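Local coordinates for UPF0033 domain-containing protein (Desulfitobacterium hafniense, PDB 3HZ7) that is of unknown function but belongs to the TusA sulfur-carrier family, its N-terminal domain here carrying a persulfidated cysteine consistent with sulfur transfer, at residues M1-A6 with V31-V36; Q43-M48 with V68-G73. One frame throughout, in Å; residues are numbered along the deposited sequence.

Contact 1: M1-A6 with V31-V36; sequences MITIDA and VVTVLV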
loop_
_atom_site.group_PDB
_atom_site.type_symbol
_atom_site.label_atom_id
_atom_site.label_comp_id
_atom_site.label_asym_id
_atom_site.label_seq_id
_atom_site.Cartn_x
_atom_site.Cartn_y
_atom_site.Cartn_z
HETATM N N MSE A 1 5.133 -11.616 3.910
HETATM C CA MSE A 1 4.663 -10.212 3.752
HETATM C C MSE A 1 5.670 -9.373 2.941
HETATM O O MSE A 1 6.824 -9.764 2.819
HETATM C CB MSE A 1 4.445 -9.588 5.146
HETATM C CG MSE A 1 4.004 -8.138 5.105
HETATM SE SE MSE A 1 4.155 -7.257 6.868
HETATM C CE MSE A 1 2.601 -6.102 6.790
ATOM N N ILE A 2 5.237 -8.260 2.352
ATOM C CA ILE A 2 6.132 -7.401 1.590
ATOM C C ILE A 2 5.939 -5.920 1.981
ATOM O O ILE A 2 4.815 -5.440 2.092
ATOM C CB ILE A 2 5.957 -7.621 0.046
ATOM C CG1 ILE A 2 6.871 -6.689 -0.749
ATOM C CG2 ILE A 2 4.559 -7.304 -0.401
ATOM C CD1 ILE A 2 6.324 -5.324 -0.937
ATOM N N THR A 3 7.049 -5.239 2.241
ATOM C CA THR A 3 7.065 -3.827 2.622
ATOM C C THR A 3 7.784 -3.024 1.576
ATOM O O THR A 3 8.915 -3.342 1.193
ATOM C CB THR A 3 7.708 -3.623 4.002
ATOM O OG1 THR A 3 6.900 -4.338 4.929
ATOM C CG2 THR A 3 7.685 -2.058 4.474
ATOM N N ILE A 4 7.060 -2.055 1.034
ATOM C CA ILE A 4 7.584 -1.193 0.017
ATOM C C ILE A 4 7.915 0.172 0.635
ATOM O O ILE A 4 7.022 0.827 1.133
ATOM C CB ILE A 4 6.548 -0.972 -1.098
ATOM C CG1 ILE A 4 6.211 -2.376 -1.719
ATOM C CG2 ILE A 4 7.124 0.169 -2.161
ATOM C CD1 ILE A 4 5.437 -2.439 -3.014
ATOM N N ASP A 5 9.178 0.585 0.617
ATOM C CA ASP A 5 9.494 1.932 1.145
ATOM C C ASP A 5 9.416 2.850 -0.070
ATOM O O ASP A 5 10.225 2.753 -0.994
ATOM C CB ASP A 5 10.915 2.002 1.707
ATOM C CG ASP A 5 11.300 3.423 2.176
ATOM O OD1 ASP A 5 10.657 4.420 1.772
ATOM O OD2 ASP A 5 12.263 3.513 2.949
ATOM N N ALA A 6 8.400 3.695 -0.085
ATOM C CA ALA A 6 8.181 4.631 -1.167
ATOM C C ALA A 6 8.277 6.063 -0.624
ATOM O O ALA A 6 7.663 6.990 -1.187
ATOM C CB ALA A 6 6.834 4.411 -1.731
ATOM N N VAL A 31 0.130 -9.914 2.064
ATOM C CA VAL A 31 0.062 -8.569 2.621
ATOM C C VAL A 31 1.088 -7.653 2.013
ATOM O O VAL A 31 2.247 -8.044 1.922
ATOM C CB VAL A 31 0.318 -8.621 4.149
ATOM C CG1 VAL A 31 0.126 -7.218 4.727
ATOM C CG2 VAL A 31 -0.651 -9.651 4.848
ATOM N N VAL A 32 0.675 -6.438 1.594
ATOM C CA VAL A 32 1.648 -5.501 1.050
ATOM C C VAL A 32 1.533 -4.244 1.884
ATOM O O VAL A 32 0.457 -3.614 1.959
ATOM C CB VAL A 32 1.400 -5.172 -0.482
ATOM C CG1 VAL A 32 2.447 -4.111 -0.988
ATOM C CG2 VAL A 32 1.477 -6.504 -1.365
ATOM N N THR A 33 2.601 -3.866 2.552
ATOM C CA THR A 33 2.556 -2.609 3.326
ATOM C C THR A 33 3.403 -1.629 2.529
ATOM O O THR A 33 4.419 -2.032 1.913
ATOM C CB THR A 33 3.128 -2.706 4.708
ATOM O OG1 THR A 33 4.029 -3.776 4.754
ATOM C CG2 THR A 33 2.111 -3.028 5.645
ATOM N N VAL A 34 2.977 -0.364 2.541
ATOM C CA VAL A 34 3.677 0.680 1.806
ATOM C C VAL A 34 3.953 1.877 2.697
ATOM O O VAL A 34 3.038 2.378 3.357
ATOM C CB VAL A 34 2.807 1.180 0.631
ATOM C CG1 VAL A 34 3.685 2.042 -0.381
ATOM C CG2 VAL A 34 2.080 0.004 -0.006
ATOM N N LEU A 35 5.186 2.336 2.719
ATOM C CA LEU A 35 5.511 3.544 3.478
ATOM C C LEU A 35 5.425 4.803 2.557
ATOM O O LEU A 35 6.127 4.881 1.495
ATOM C CB LEU A 35 6.909 3.424 4.085
ATOM C CG LEU A 35 7.206 2.149 4.891
ATOM C CD1 LEU A 35 8.689 2.178 5.422
ATOM C CD2 LEU A 35 6.227 2.080 6.085
ATOM N N VAL A 36 4.536 5.738 2.902
ATOM C CA VAL A 36 4.413 7.014 2.146
ATOM C C VAL A 36 4.507 8.231 3.079
ATOM O O VAL A 36 4.383 8.128 4.308
ATOM C CB VAL A 36 3.146 7.105 1.241
ATOM C CG1 VAL A 36 3.262 6.050 0.161
ATOM C CG2 VAL A 36 1.781 6.931 2.078
#

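Contact 2: Q43-M48 with V68-G73; sequences QNLQKM and VTIVAG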
loop_
_atom_site.group_PDB
_atom_site.type_symbol
_atom_site.label_atom_id
_atom_site.label_comp_id
_atom_site.label_asym_id
_atom_site.label_seq_id
_atom_site.Cartn_x
_atom_site.Cartn_y
_atom_site.Cartn_z
ATOM N N GLN A 43 -4.458 8.057 0.444
ATOM C CA GLN A 43 -5.773 8.011 -0.176
ATOM C C GLN A 43 -5.749 7.262 -1.487
ATOM O O GLN A 43 -6.645 6.461 -1.801
ATOM C CB GLN A 43 -6.279 9.438 -0.466
ATOM C CG GLN A 43 -6.359 10.346 0.740
ATOM C CD GLN A 43 -6.662 11.773 0.335
ATOM O OE1 GLN A 43 -7.529 12.008 -0.486
ATOM N NE2 GLN A 43 -5.944 12.724 0.912
ATOM N N ASN A 44 -4.743 7.553 -2.293
ATOM C CA ASN A 44 -4.642 6.879 -3.581
ATOM C C ASN A 44 -4.462 5.372 -3.383
ATOM O O ASN A 44 -5.088 4.562 -4.067
ATOM C CB ASN A 44 -3.489 7.488 -4.408
ATOM C CG ASN A 44 -3.847 8.858 -4.907
ATOM O OD1 ASN A 44 -5.036 9.192 -4.965
ATOM N ND2 ASN A 44 -2.845 9.665 -5.273
ATOM N N LEU A 45 -3.619 5.019 -2.425
ATOM C CA LEU A 45 -3.407 3.596 -2.109
ATOM C C LEU A 45 -4.700 2.927 -1.648
ATOM O O LEU A 45 -4.965 1.801 -2.070
ATOM C CB LEU A 45 -2.291 3.450 -1.053
ATOM C CG LEU A 45 -0.857 3.653 -1.571
ATOM C CD1 LEU A 45 0.078 3.912 -0.357
ATOM C CD2 LEU A 45 -0.405 2.422 -2.377
ATOM N N GLN A 46 -5.520 3.595 -0.806
ATOM C CA GLN A 46 -6.781 2.968 -0.364
ATOM C C GLN A 46 -7.833 2.849 -1.468
ATOM O O GLN A 46 -8.564 1.845 -1.568
ATOM C CB GLN A 46 -7.386 3.699 0.845
ATOM C CG GLN A 46 -6.526 3.561 2.088
ATOM C CD GLN A 46 -7.278 3.779 3.376
ATOM O OE1 GLN A 46 -7.825 4.858 3.632
ATOM N NE2 GLN A 46 -7.284 2.739 4.217
ATOM N N LYS A 47 -7.904 3.854 -2.323
ATOM C CA LYS A 47 -8.874 3.805 -3.452
ATOM C C LYS A 47 -8.508 2.646 -4.390
ATOM O O LYS A 47 -9.388 1.925 -4.906
ATOM C CB LYS A 47 -8.861 5.132 -4.232
ATOM C CG LYS A 47 -9.133 6.394 -3.326
ATOM C CD LYS A 47 -10.101 7.358 -3.999
ATOM C CE LYS A 47 -10.331 8.657 -3.227
ATOM N NZ LYS A 47 -9.099 9.514 -3.153
HETATM N N MSE A 48 -7.203 2.444 -4.597
HETATM C CA MSE A 48 -6.737 1.336 -5.450
HETATM C C MSE A 48 -7.052 0.039 -4.769
HETATM O O MSE A 48 -7.485 -0.927 -5.417
HETATM C CB MSE A 48 -5.220 1.463 -5.712
HETATM C CG MSE A 48 -4.617 0.307 -6.513
HETATM SE SE MSE A 48 -4.020 -1.269 -5.423
HETATM C CE MSE A 48 -2.505 -0.392 -4.623
ATOM N N VAL A 68 0.599 2.151 4.993
ATOM C CA VAL A 68 -0.679 1.667 4.489
ATOM C C VAL A 68 -0.489 0.158 4.280
ATOM O O VAL A 68 0.394 -0.292 3.530
ATOM C CB VAL A 68 -1.041 2.371 3.123
ATOM C CG1 VAL A 68 -2.406 1.966 2.625
ATOM C CG2 VAL A 68 -0.978 3.898 3.310
ATOM N N THR A 69 -1.325 -0.624 4.922
ATOM C CA THR A 69 -1.226 -2.076 4.810
ATOM C C THR A 69 -2.383 -2.621 3.976
ATOM O O THR A 69 -3.567 -2.320 4.251
ATOM C CB THR A 69 -1.194 -2.673 6.218
ATOM O OG1 THR A 69 -0.093 -2.077 6.915
ATOM C CG2 THR A 69 -1.033 -4.210 6.175
ATOM N N ILE A 70 -2.054 -3.389 2.930
ATOM C CA ILE A 70 -3.089 -3.923 2.068
ATOM C C ILE A 70 -3.044 -5.419 2.112
ATOM O O ILE A 70 -1.983 -6.032 1.903
ATOM C CB ILE A 70 -2.923 -3.432 0.575
ATOM C CG1 ILE A 70 -2.813 -1.910 0.579
ATOM C CG2 ILE A 70 -4.057 -4.019 -0.308
ATOM C CD1 ILE A 70 -2.568 -1.178 -0.828
ATOM N N VAL A 71 -4.217 -6.012 2.336
ATOM C CA VAL A 71 -4.331 -7.452 2.451
ATOM C C VAL A 71 -5.125 -8.072 1.309
ATOM O O VAL A 71 -6.225 -7.614 0.991
ATOM C CB VAL A 71 -5.028 -7.871 3.800
ATOM C CG1 VAL A 71 -5.110 -9.373 3.867
ATOM C CG2 VAL A 71 -4.258 -7.343 4.992
ATOM N N ALA A 72 -4.552 -9.135 0.738
ATOM C CA ALA A 72 -5.134 -9.897 -0.355
ATOM C C ALA A 72 -5.545 -11.237 0.224
ATOM O O ALA A 72 -6.578 -11.819 -0.184
ATOM C CB ALA A 72 -4.087 -10.068 -1.495
ATOM N N GLY A 73 -4.779 -11.741 1.178
ATOM C CA GLY A 73 -5.175 -12.981 1.804
ATOM C C GLY A 73 -4.303 -13.621 2.879
ATOM O O GLY A 73 -4.710 -14.640 3.454
#

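Contact 1: M1-A6 with V31-V36
Thr3 and Thr33, paired residues of neighbouring parallel strands, meet through their hydroxyls: Thr3 OG1 lies 2.9 Å from Thr33 OG1 in a hydrogen bond that either could donate. Thr33 reaches it with an unusual first torsion (chi1 23°), well off a staggered position, which also brings its OG1 to 3.2 Å from Ile2 O, so the carbonyl is a possible second acceptor for the same proton. That carbonyl already takes the backbone N-H of Thr33 (Thr33 N to Ile2 O 2.8 Å, nearly straight at 166°). On the same face the selenomethionine Met1, bent at its third torsion, carries CE across to the methyls Thr33 CG2 and Val31 CG1. Farther along, Thr3 CG2 approaches Leu35 CG.

The other face is aliphatic. Ile2 and Val32 lie side by side, pointing the same way. Ile4 crosses toward Val32, with its CD1 4.0 Å from Val32 CG1, while Ala6 CB sits 4.2 Å from Val34 CG1. Ile4, Val32 and Val34 meet the helices: Ile4 on Arg17 and Ala21, Val32 on Leu22, Val34 on Leu45.

Between the two faces runs the parallel ladder. Ile2 N gives to Val31 O, Ile4 N to Thr33 O at 2.8 Å, Leu35 N to Ile4 O, and Ala6 N ends the run on Leu35 O with a more bent bond (140° at the hydrogen). Just beyond, Asp5 OD1 takes the N-H of Leu7 and Asp5 O is held by Arg17 NH1.

The strands thus form the parallel pair of a beta-alpha-beta unit whose connecting helix is 13-23. On them one face holds the Thr3-Thr33 pair with Asp5 and Leu35, the other Ile2, Ile4, Val32 and Val34, the last three against the helices.

Contact 2: Q43-M48 with V68-G73
Leu45 faces Val68 where helix 39-52 runs over strand 66-71, nearly parallel to it: the short axes make 9° and pass 9.4 Å apart, and the closest CA atoms, those of Leu45 and Val68, are 7.4 Å apart. At that spacing the layers meet almost wholly through side chains. Leu45 and Val68 point at each other, and both branches of the valine are used: Leu45 CD1 lies 3.8 Å from Val68 CG2, and Leu45 CB 4.0 Å from Val68 CG1.

One turn on, the selenomethionine Met48 leaves the helix with CG anti to its backbone N (chi1 176°), then folds at its next two torsions. Its CE ends 3.9 Å from Ile70 CD1, the two side chains crossing at about a right angle. The same Ile70 methyl lies 4.0 Å from Leu45 O, on the helix backbone. Gln46 only brushes Val68 with its stem; its NE2 bonds Ser56 OG.

The contact belongs to the apolar layer of a two-layer alpha/beta sandwich, helices 13-23 and 39-52 lying on one face of the four-stranded mixed sheet. Leu45 also packs on Val36 and Ala18, Ile70 reaches Leu22, and Ala18 touches Met48 as well.

How the contacts relate
From the N terminus, strand 2-5 leads through the Cys11 region, the site of the persulfide, into helix 13-23 and on to strand 31-36, where contact 1 closes the first loop. The chain then enters helix 39-52, and after strand 55-60 a turn leads to strand 66-71, which closes contact 2. The two loops follow in series, neither nesting nor crossing. The sheet joins them: strand 66-71 runs antiparallel beside 31-36, bonded through Val32 O to Ile70 N and Val34 N to Val68 O. Contact 1 thus ties the edge strand to the sheet, while contact 2 ties the second helix onto it.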